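Local coordinates for IroE-like serine hydrolase (Shewanella oneidensis, PDB 3GFF), which is an alpha/beta-hydrolase of the esterase D family that probably hydrolyses ester bonds, at residues V150-L155 with L197-A202; D169-F174 with E245-V250. All coordinates share one frame; numbering follows the deposited sequence.

Contact 1 (V150-L155 with L197-A202); sequences VAMEAL and LFMAIA
Met152 reaches from helix 146-156 to strand 195-201 with the end of its side chain, and its methyl CE lies 4.0 Å from the selenium SE of Met199. Both residues are selenomethionines. In Met152 the chain bends at chi2 (-48°) and then runs on straight through the selenium, which carries CE across to the strand although the CA-CB bond itself does not aim there. Met199 leaves the strand extended and folds only at its last torsion, chi3 60°, and the two side chains cross at about a right angle, CE of Met152 resting against both CG and SE of Met199. Two residues earlier in the strand, Leu197 meets two side chains of the helix: its CD1 is 4.3 Å from SE of Met152, and its CD2 is 4.2 Å from CD2 of Leu155. All these contacts are apolar and buried. The axes of the two short segments come no closer than 10.8 Å and run nearly antiparallel, at 155°, and the contacts are made by side-chain ends. Ala167 and Tyr165 of strand 164-168 sit beside Met152 and Leu155, while Phe237 touches Leu197 and Met199 from strand 235-241. This is helix-on-sheet packing of the alpha/beta-hydrolase fold, in which the helix after the presumed nucleophile elbow covers one face of the central sheet.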
ATOM      1  N   VAL A 150       8.378  -8.764  19.310  1.00 23.46           N
ATOM      2  CA  VAL A 150       9.182  -9.920  18.890  1.00 22.98           C
ATOM      3  C   VAL A 150      10.458  -9.405  18.201  1.00 23.16           C
ATOM      4  O   VAL A 150      11.568  -9.894  18.466  1.00 24.00           O
ATOM      5  CB  VAL A 150       8.420 -10.838  17.945  1.00 21.99           C
ATOM      6  CG1 VAL A 150       9.347 -11.949  17.428  1.00 21.96           C
ATOM      7  CG2 VAL A 150       7.167 -11.407  18.608  1.00 20.99           C
ATOM      8  N   ALA A 151      10.285  -8.430  17.301  1.00 24.59           N
ATOM      9  CA  ALA A 151      11.413  -7.742  16.642  1.00 24.27           C
ATOM     10  C   ALA A 151      12.347  -7.178  17.698  1.00 24.16           C
ATOM     11  O   ALA A 151      13.538  -7.439  17.656  1.00 26.46           O
ATOM     12  CB  ALA A 151      10.927  -6.634  15.709  1.00 23.02           C
HETATM   13  N   MSE A 152      11.804  -6.459  18.686  1.00 25.24           N
HETATM   14  CA  MSE A 152      12.643  -5.845  19.738  1.00 23.83           C
HETATM   15  C   MSE A 152      13.435  -6.876  20.514  1.00 24.08           C
HETATM   16  O   MSE A 152      14.605  -6.662  20.795  1.00 24.04           O
HETATM   17  CB  MSE A 152      11.801  -5.017  20.724  1.00 24.37           C
HETATM   18  CG  MSE A 152      11.150  -3.748  20.134  1.00 23.92           C
HETATM   19 SE   MSE A 152      12.402  -2.643  19.083  0.75 23.92          SE
HETATM   20  CE  MSE A 152      11.367  -1.102  18.748  1.00 23.31           C
ATOM     21  N   GLU A 153      12.780  -7.981  20.881  1.00 22.79           N
ATOM     22  CA  GLU A 153      13.412  -9.054  21.655  1.00 23.26           C
ATOM     23  C   GLU A 153      14.493  -9.808  20.830  1.00 23.58           C
ATOM     24  O   GLU A 153      15.559 -10.144  21.326  1.00 24.96           O
ATOM     25  CB  GLU A 153      12.323  -9.977  22.196  1.00 23.50           C
ATOM     26  CG  GLU A 153      12.784 -11.013  23.193  1.00 23.07           C
ATOM     27  CD  GLU A 153      13.335 -10.420  24.483  1.00 23.48           C
ATOM     28  OE1 GLU A 153      13.341  -9.168  24.665  1.00 23.93           O
ATOM     29  OE2 GLU A 153      13.775 -11.214  25.305  1.00 22.41           O
ATOM     30  N   ALA A 154      14.231 -10.021  19.551  1.00 24.67           N
ATOM     31  CA  ALA A 154      15.198 -10.631  18.645  1.00 23.90           C
ATOM     32  C   ALA A 154      16.453  -9.752  18.653  1.00 23.98           C
ATOM     33  O   ALA A 154      17.555 -10.257  18.853  1.00 23.43           O
ATOM     34  CB  ALA A 154      14.604 -10.761  17.219  1.00 22.65           C
ATOM     35  N   LEU A 155      16.271  -8.438  18.480  1.00 24.45           N
ATOM     36  CA  LEU A 155      17.380  -7.496  18.554  1.00 24.84           C
ATOM     37  C   LEU A 155      17.965  -7.551  19.961  1.00 24.98           C
ATOM     38  O   LEU A 155      19.147  -7.823  20.126  1.00 26.07           O
ATOM     39  CB  LEU A 155      16.944  -6.065  18.148  1.00 25.21           C
ATOM     40  CG  LEU A 155      17.981  -4.925  17.950  1.00 25.84           C
ATOM     41  CD1 LEU A 155      18.857  -5.115  16.717  1.00 25.39           C
ATOM     42  CD2 LEU A 155      17.267  -3.521  17.854  1.00 25.84           C
ATOM     43  N   LEU A 197      17.323  -1.485  12.171  1.00 22.50           N
ATOM     44  CA  LEU A 197      16.026  -1.339  12.799  1.00 22.67           C
ATOM     45  C   LEU A 197      15.313  -0.139  12.165  1.00 21.82           C
ATOM     46  O   LEU A 197      15.899   0.937  12.004  1.00 21.63           O
ATOM     47  CB  LEU A 197      16.149  -1.091  14.312  1.00 23.43           C
ATOM     48  CG  LEU A 197      14.817  -0.737  15.013  1.00 24.33           C
ATOM     49  CD1 LEU A 197      13.826  -1.922  15.047  1.00 23.51           C
ATOM     50  CD2 LEU A 197      15.090  -0.229  16.407  1.00 23.99           C
ATOM     51  N   PHE A 198      14.067  -0.352  11.775  1.00 21.16           N
ATOM     52  CA  PHE A 198      13.187   0.726  11.293  1.00 20.62           C
ATOM     53  C   PHE A 198      12.003   0.715  12.209  1.00 20.81           C
ATOM     54  O   PHE A 198      11.414  -0.353  12.447  1.00 24.87           O
ATOM     55  CB  PHE A 198      12.737   0.493   9.840  1.00 20.35           C
ATOM     56  CG  PHE A 198      11.632   1.433   9.375  1.00 20.79           C
ATOM     57  CD1 PHE A 198      11.933   2.674   8.842  1.00 20.46           C
ATOM     58  CD2 PHE A 198      10.302   1.042   9.455  1.00 20.70           C
ATOM     59  CE1 PHE A 198      10.940   3.532   8.408  1.00 20.43           C
ATOM     60  CE2 PHE A 198       9.302   1.879   9.022  1.00 22.24           C
ATOM     61  CZ  PHE A 198       9.624   3.142   8.503  1.00 21.81           C
HETATM   62  N   MSE A 199      11.646   1.869  12.761  1.00 22.90           N
HETATM   63  CA  MSE A 199      10.419   1.994  13.562  1.00 22.13           C
HETATM   64  C   MSE A 199       9.375   2.871  12.866  1.00 22.80           C
HETATM   65  O   MSE A 199       9.682   3.992  12.419  1.00 22.57           O
HETATM   66  CB  MSE A 199      10.707   2.610  14.944  1.00 22.68           C
HETATM   67  CG  MSE A 199      11.486   1.725  15.868  1.00 22.28           C
HETATM   68 SE   MSE A 199      11.969   2.617  17.503  0.75 23.95          SE
HETATM   69  CE  MSE A 199      10.165   3.056  18.165  1.00 20.77           C
ATOM     70  N   ALA A 200       8.138   2.377  12.783  1.00 21.57           N
ATOM     71  CA  ALA A 200       7.013   3.184  12.286  1.00 21.10           C
ATOM     72  C   ALA A 200       6.308   3.568  13.567  1.00 20.37           C
ATOM     73  O   ALA A 200       6.145   2.716  14.448  1.00 22.10           O
ATOM     74  CB  ALA A 200       6.050   2.374  11.374  1.00 19.05           C
ATOM     75  N   ILE A 201       5.900   4.827  13.676  1.00 20.75           N
ATOM     76  CA  ILE A 201       5.238   5.319  14.868  1.00 20.29           C
ATOM     77  C   ILE A 201       3.962   6.038  14.446  1.00 20.95           C
ATOM     78  O   ILE A 201       4.032   7.083  13.788  1.00 19.54           O
ATOM     79  CB  ILE A 201       6.147   6.288  15.699  1.00 19.80           C
ATOM     80  CG1 ILE A 201       7.488   5.634  16.006  1.00 20.15           C
ATOM     81  CG2 ILE A 201       5.425   6.718  17.006  1.00 18.06           C
ATOM     82  CD1 ILE A 201       8.564   6.559  16.661  1.00 19.48           C
ATOM     83  N   ALA A 202       2.804   5.472  14.819  1.00 20.44           N
ATOM     84  CA  ALA A 202       1.509   6.036  14.462  1.00 19.47           C
ATOM     85  C   ALA A 202       1.003   7.030  15.528  1.00 20.85           C
ATOM     86  O   ALA A 202       1.706   7.327  16.481  1.00 21.94           O
ATOM     87  CB  ALA A 202       0.481   4.911  14.212  1.00 18.23           C
TER

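Contact 2 (D169-F174 with E245-V250); sequences DTSLWF and ETHQSV. With IMD (imidazole), chain D.
His247 lays one face of its imidazole ring over a bound imidazole, probably from the crystallisation liquor, whose C2 lies 3.2 Å from His247 NE2, near the rim of the ring. At the ring's edge, ND1 donates to Asp169 OD2 over 2.7 Å in a fairly straight bond. The oxygen lies in the ring plane, but the proton comes in on the anti side of the carboxylate and 26° out of its plane; carboxylate and ring are turned 47° apart. Setting CG of His247 anti to the backbone N (chi1 172°) places the ring where it meets the aspartate on one side and the ligand on another. OD2 also accepts from His216, and OD1 from the backbone N of Ala202, which together probably limit the carboxylate's rotation. Beside this bond, Asp169 CB packs on Val250 CG1 at 3.7 Å. The ligand's N1 donates to Ser171 OG over 3.2 Å and also lies at the edge of the Trp173 indole, 3.2 Å from NE1. Within the histidine loop, Thr246 OG1 accepts from the backbone N of Ser249, an ST motif, while Ser249 OG accepts from Thr246 N. With an alanine in place of His247, Asp169 OD2 would probably lose this donor and the imidazole the ring it lies against. His247 NE2 is hydrogen-bonded to Ser145 OG, consistent with a Ser-His-Asp triad. The two loops follow strands 164-168 and 235-241 and lead into helices 178-189 and 250-263; helix 215-230 covers Leu172 and Trp173, and helix 146-156 lies against Thr170 and Phe174.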
ATOM      1  N   ASP A 169       4.704   0.220  14.954  1.00 24.57           N
ATOM      2  CA  ASP A 169       3.919   0.693  16.093  1.00 24.64           C
ATOM      3  C   ASP A 169       3.975  -0.297  17.222  1.00 23.08           C
ATOM      4  O   ASP A 169       2.971  -0.752  17.727  1.00 24.54           O
ATOM      5  CB  ASP A 169       2.498   1.013  15.695  1.00 24.23           C
ATOM      6  CG  ASP A 169       1.967   2.218  16.427  1.00 25.04           C
ATOM      7  OD1 ASP A 169       2.766   3.153  16.651  1.00 25.03           O
ATOM      8  OD2 ASP A 169       0.769   2.240  16.750  1.00 23.97           O
ATOM      9  N   THR A 170       5.193  -0.612  17.612  1.00 24.18           N
ATOM     10  CA  THR A 170       5.480  -1.604  18.674  1.00 24.55           C
ATOM     11  C   THR A 170       4.698  -1.317  19.960  1.00 24.11           C
ATOM     12  O   THR A 170       4.645  -0.162  20.407  1.00 22.25           O
ATOM     13  CB  THR A 170       6.972  -1.573  19.002  1.00 25.65           C
ATOM     14  OG1 THR A 170       7.705  -1.784  17.787  1.00 27.29           O
ATOM     15  CG2 THR A 170       7.365  -2.654  20.063  1.00 24.73           C
ATOM     16  N   SER A 171       4.107  -2.367  20.533  1.00 24.08           N
ATOM     17  CA  SER A 171       3.352  -2.267  21.784  1.00 23.61           C
ATOM     18  C   SER A 171       4.331  -2.235  23.004  1.00 24.36           C
ATOM     19  O   SER A 171       4.313  -3.138  23.849  1.00 24.45           O
ATOM     20  CB  SER A 171       2.401  -3.468  21.891  1.00 22.66           C
ATOM     21  OG  SER A 171       1.532  -3.568  20.754  1.00 21.34           O
ATOM     22  N   LEU A 172       5.165  -1.195  23.072  1.00 23.55           N
ATOM     23  CA  LEU A 172       6.142  -1.012  24.142  1.00 23.77           C
ATOM     24  C   LEU A 172       5.471  -0.811  25.501  1.00 23.32           C
ATOM     25  O   LEU A 172       6.117  -0.952  26.541  1.00 23.80           O
ATOM     26  CB  LEU A 172       7.086   0.184  23.842  1.00 24.25           C
ATOM     27  CG  LEU A 172       8.049   0.061  22.639  1.00 24.76           C
ATOM     28  CD1 LEU A 172       8.902   1.369  22.412  1.00 25.61           C
ATOM     29  CD2 LEU A 172       8.989  -1.097  22.866  1.00 24.15           C
ATOM     30  N   TRP A 173       4.195  -0.435  25.502  1.00 22.80           N
ATOM     31  CA  TRP A 173       3.444  -0.318  26.747  1.00 22.71           C
ATOM     32  C   TRP A 173       3.344  -1.669  27.499  1.00 23.05           C
ATOM     33  O   TRP A 173       3.166  -1.712  28.742  1.00 22.06           O
ATOM     34  CB  TRP A 173       2.054   0.252  26.488  1.00 23.00           C
ATOM     35  CG  TRP A 173       1.229  -0.604  25.591  1.00 23.37           C
ATOM     36  CD1 TRP A 173       1.074  -0.457  24.255  1.00 23.60           C
ATOM     37  CD2 TRP A 173       0.478  -1.778  25.960  1.00 22.83           C
ATOM     38  NE1 TRP A 173       0.247  -1.439  23.764  1.00 23.16           N
ATOM     39  CE2 TRP A 173      -0.117  -2.274  24.785  1.00 23.27           C
ATOM     40  CE3 TRP A 173       0.254  -2.450  27.168  1.00 23.22           C
ATOM     41  CZ2 TRP A 173      -0.924  -3.406  24.773  1.00 22.82           C
ATOM     42  CZ3 TRP A 173      -0.530  -3.586  27.160  1.00 23.63           C
ATOM     43  CH2 TRP A 173      -1.121  -4.048  25.964  1.00 23.32           C
ATOM     44  N   PHE A 174       3.527  -2.778  26.777  1.00 23.11           N
ATOM     45  CA  PHE A 174       3.373  -4.057  27.415  1.00 22.71           C
ATOM     46  C   PHE A 174       4.420  -4.225  28.511  1.00 23.06           C
ATOM     47  O   PHE A 174       5.616  -4.043  28.279  1.00 25.50           O
ATOM     48  CB  PHE A 174       3.403  -5.220  26.439  1.00 22.08           C
ATOM     49  CG  PHE A 174       3.253  -6.537  27.117  1.00 21.14           C
ATOM     50  CD1 PHE A 174       2.020  -6.986  27.493  1.00 21.06           C
ATOM     51  CD2 PHE A 174       4.358  -7.263  27.476  1.00 21.67           C
ATOM     52  CE1 PHE A 174       1.878  -8.170  28.173  1.00 21.71           C
ATOM     53  CE2 PHE A 174       4.226  -8.458  28.141  1.00 22.03           C
ATOM     54  CZ  PHE A 174       2.988  -8.922  28.471  1.00 21.61           C
ATOM     55  N   GLU A 245      -2.022   8.388  10.860  1.00 20.25           N
ATOM     56  CA  GLU A 245      -2.256   6.972  10.916  1.00 20.03           C
ATOM     57  C   GLU A 245      -2.630   6.522  12.333  1.00 21.06           C
ATOM     58  O   GLU A 245      -2.330   7.197  13.359  1.00 19.11           O
ATOM     59  CB  GLU A 245      -1.016   6.184  10.439  1.00 20.47           C
ATOM     60  CG  GLU A 245      -0.571   6.456   8.964  1.00 20.25           C
ATOM     61  CD  GLU A 245      -1.530   5.936   7.918  1.00 20.18           C
ATOM     62  OE1 GLU A 245      -2.242   4.934   8.148  1.00 19.71           O
ATOM     63  OE2 GLU A 245      -1.556   6.530   6.834  1.00 20.26           O
ATOM     64  N   THR A 246      -3.302   5.371  12.363  1.00 22.16           N
ATOM     65  CA  THR A 246      -3.732   4.729  13.586  1.00 22.15           C
ATOM     66  C   THR A 246      -2.829   3.525  13.841  1.00 22.39           C
ATOM     67  O   THR A 246      -2.014   3.110  13.007  1.00 18.78           O
ATOM     68  CB  THR A 246      -5.164   4.220  13.484  1.00 22.33           C
ATOM     69  OG1 THR A 246      -5.193   3.160  12.535  1.00 24.16           O
ATOM     70  CG2 THR A 246      -6.151   5.319  13.067  1.00 22.29           C
ATOM     71  N   HIS A 247      -2.987   2.949  15.019  1.00 22.76           N
ATOM     72  CA  HIS A 247      -2.179   1.825  15.407  1.00 22.92           C
ATOM     73  C   HIS A 247      -2.340   0.652  14.432  1.00 22.62           C
ATOM     74  O   HIS A 247      -1.374  -0.006  14.007  1.00 22.66           O
ATOM     75  CB  HIS A 247      -2.570   1.425  16.827  1.00 22.55           C
ATOM     76  CG  HIS A 247      -1.947   0.162  17.277  1.00 21.68           C
ATOM     77  ND1 HIS A 247      -0.591   0.033  17.436  1.00 21.79           N
ATOM     78  CD2 HIS A 247      -2.490  -1.024  17.624  1.00 21.47           C
ATOM     79  CE1 HIS A 247      -0.324  -1.192  17.851  1.00 22.72           C
ATOM     80  NE2 HIS A 247      -1.461  -1.846  17.988  1.00 20.62           N
ATOM     81  N   GLN A 248      -3.572   0.400  14.056  1.00 24.03           N
ATOM     82  CA  GLN A 248      -3.822  -0.650  13.083  1.00 25.44           C
ATOM     83  C   GLN A 248      -3.466  -0.240  11.621  1.00 23.88           C
ATOM     84  O   GLN A 248      -2.791  -1.007  10.937  1.00 23.55           O
ATOM     85  CB  GLN A 248      -5.245  -1.218  13.257  1.00 26.71           C
ATOM     86  CG  GLN A 248      -5.366  -2.120  14.530  1.00 27.17           C
ATOM     87  CD  GLN A 248      -4.513  -3.405  14.451  1.00 28.03           C
ATOM     88  OE1 GLN A 248      -4.313  -3.978  13.383  1.00 27.93           O
ATOM     89  NE2 GLN A 248      -4.022  -3.856  15.593  1.00 29.19           N
ATOM     90  N   SER A 249      -3.851   0.958  11.171  1.00 23.90           N
ATOM     91  CA  SER A 249      -3.583   1.362   9.747  1.00 23.97           C
ATOM     92  C   SER A 249      -2.106   1.559   9.373  1.00 23.09           C
ATOM     93  O   SER A 249      -1.764   1.595   8.191  1.00 24.28           O
ATOM     94  CB  SER A 249      -4.313   2.653   9.367  1.00 22.21           C
ATOM     95  OG  SER A 249      -3.598   3.812   9.789  1.00 24.08           O
ATOM     96  N   VAL A 250      -1.239   1.720  10.353  1.00 22.11           N
ATOM     97  CA  VAL A 250       0.149   2.020  10.031  1.00 23.75           C
ATOM     98  C   VAL A 250       0.947   0.791   9.572  1.00 23.13           C
ATOM     99  O   VAL A 250       2.048   0.950   9.048  1.00 23.76           O
ATOM    100  CB  VAL A 250       0.880   2.746  11.189  1.00 23.22           C
ATOM    101  CG1 VAL A 250       1.371   1.716  12.249  1.00 22.70           C
ATOM    102  CG2 VAL A 250       2.054   3.577  10.635  1.00 22.50           C
TER
HETATM  103  N1  IMD D 332      -1.479  -2.518  21.242  1.00 41.22           N
HETATM  104  C2  IMD D 332      -1.609  -1.170  21.086  1.00 42.02           C
HETATM  105  N3  IMD D 332      -2.925  -0.870  20.886  1.00 42.26           N
HETATM  106  C4  IMD D 332      -3.629  -2.036  20.895  1.00 42.25           C
HETATM  107  C5  IMD D 332      -2.713  -3.075  21.128  1.00 41.86           C

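In the fold
From the N terminus, the chain enters contact 1 on helix 146-156, passes through strand 164-168 into the first loop of contact 2 at 169-174, then returns through helix 178-189 to strand 195-201, where contact 1 closes. Only after helix 215-230 and strand 235-241 does 245-250 close contact 2, so the two loops cross. Contact 1 ties a helix to the sheet within the fold's core; contact 2 joins the loops at the strands' C-terminal ends, where the probable active site lies. Their centres are 11 Å apart, and they meet directly: Ala200 O and Asp169 N are 2.9 Å apart, a probable hydrogen bond from strand 195-201 to the first residue of the loop that follows strand 164-168.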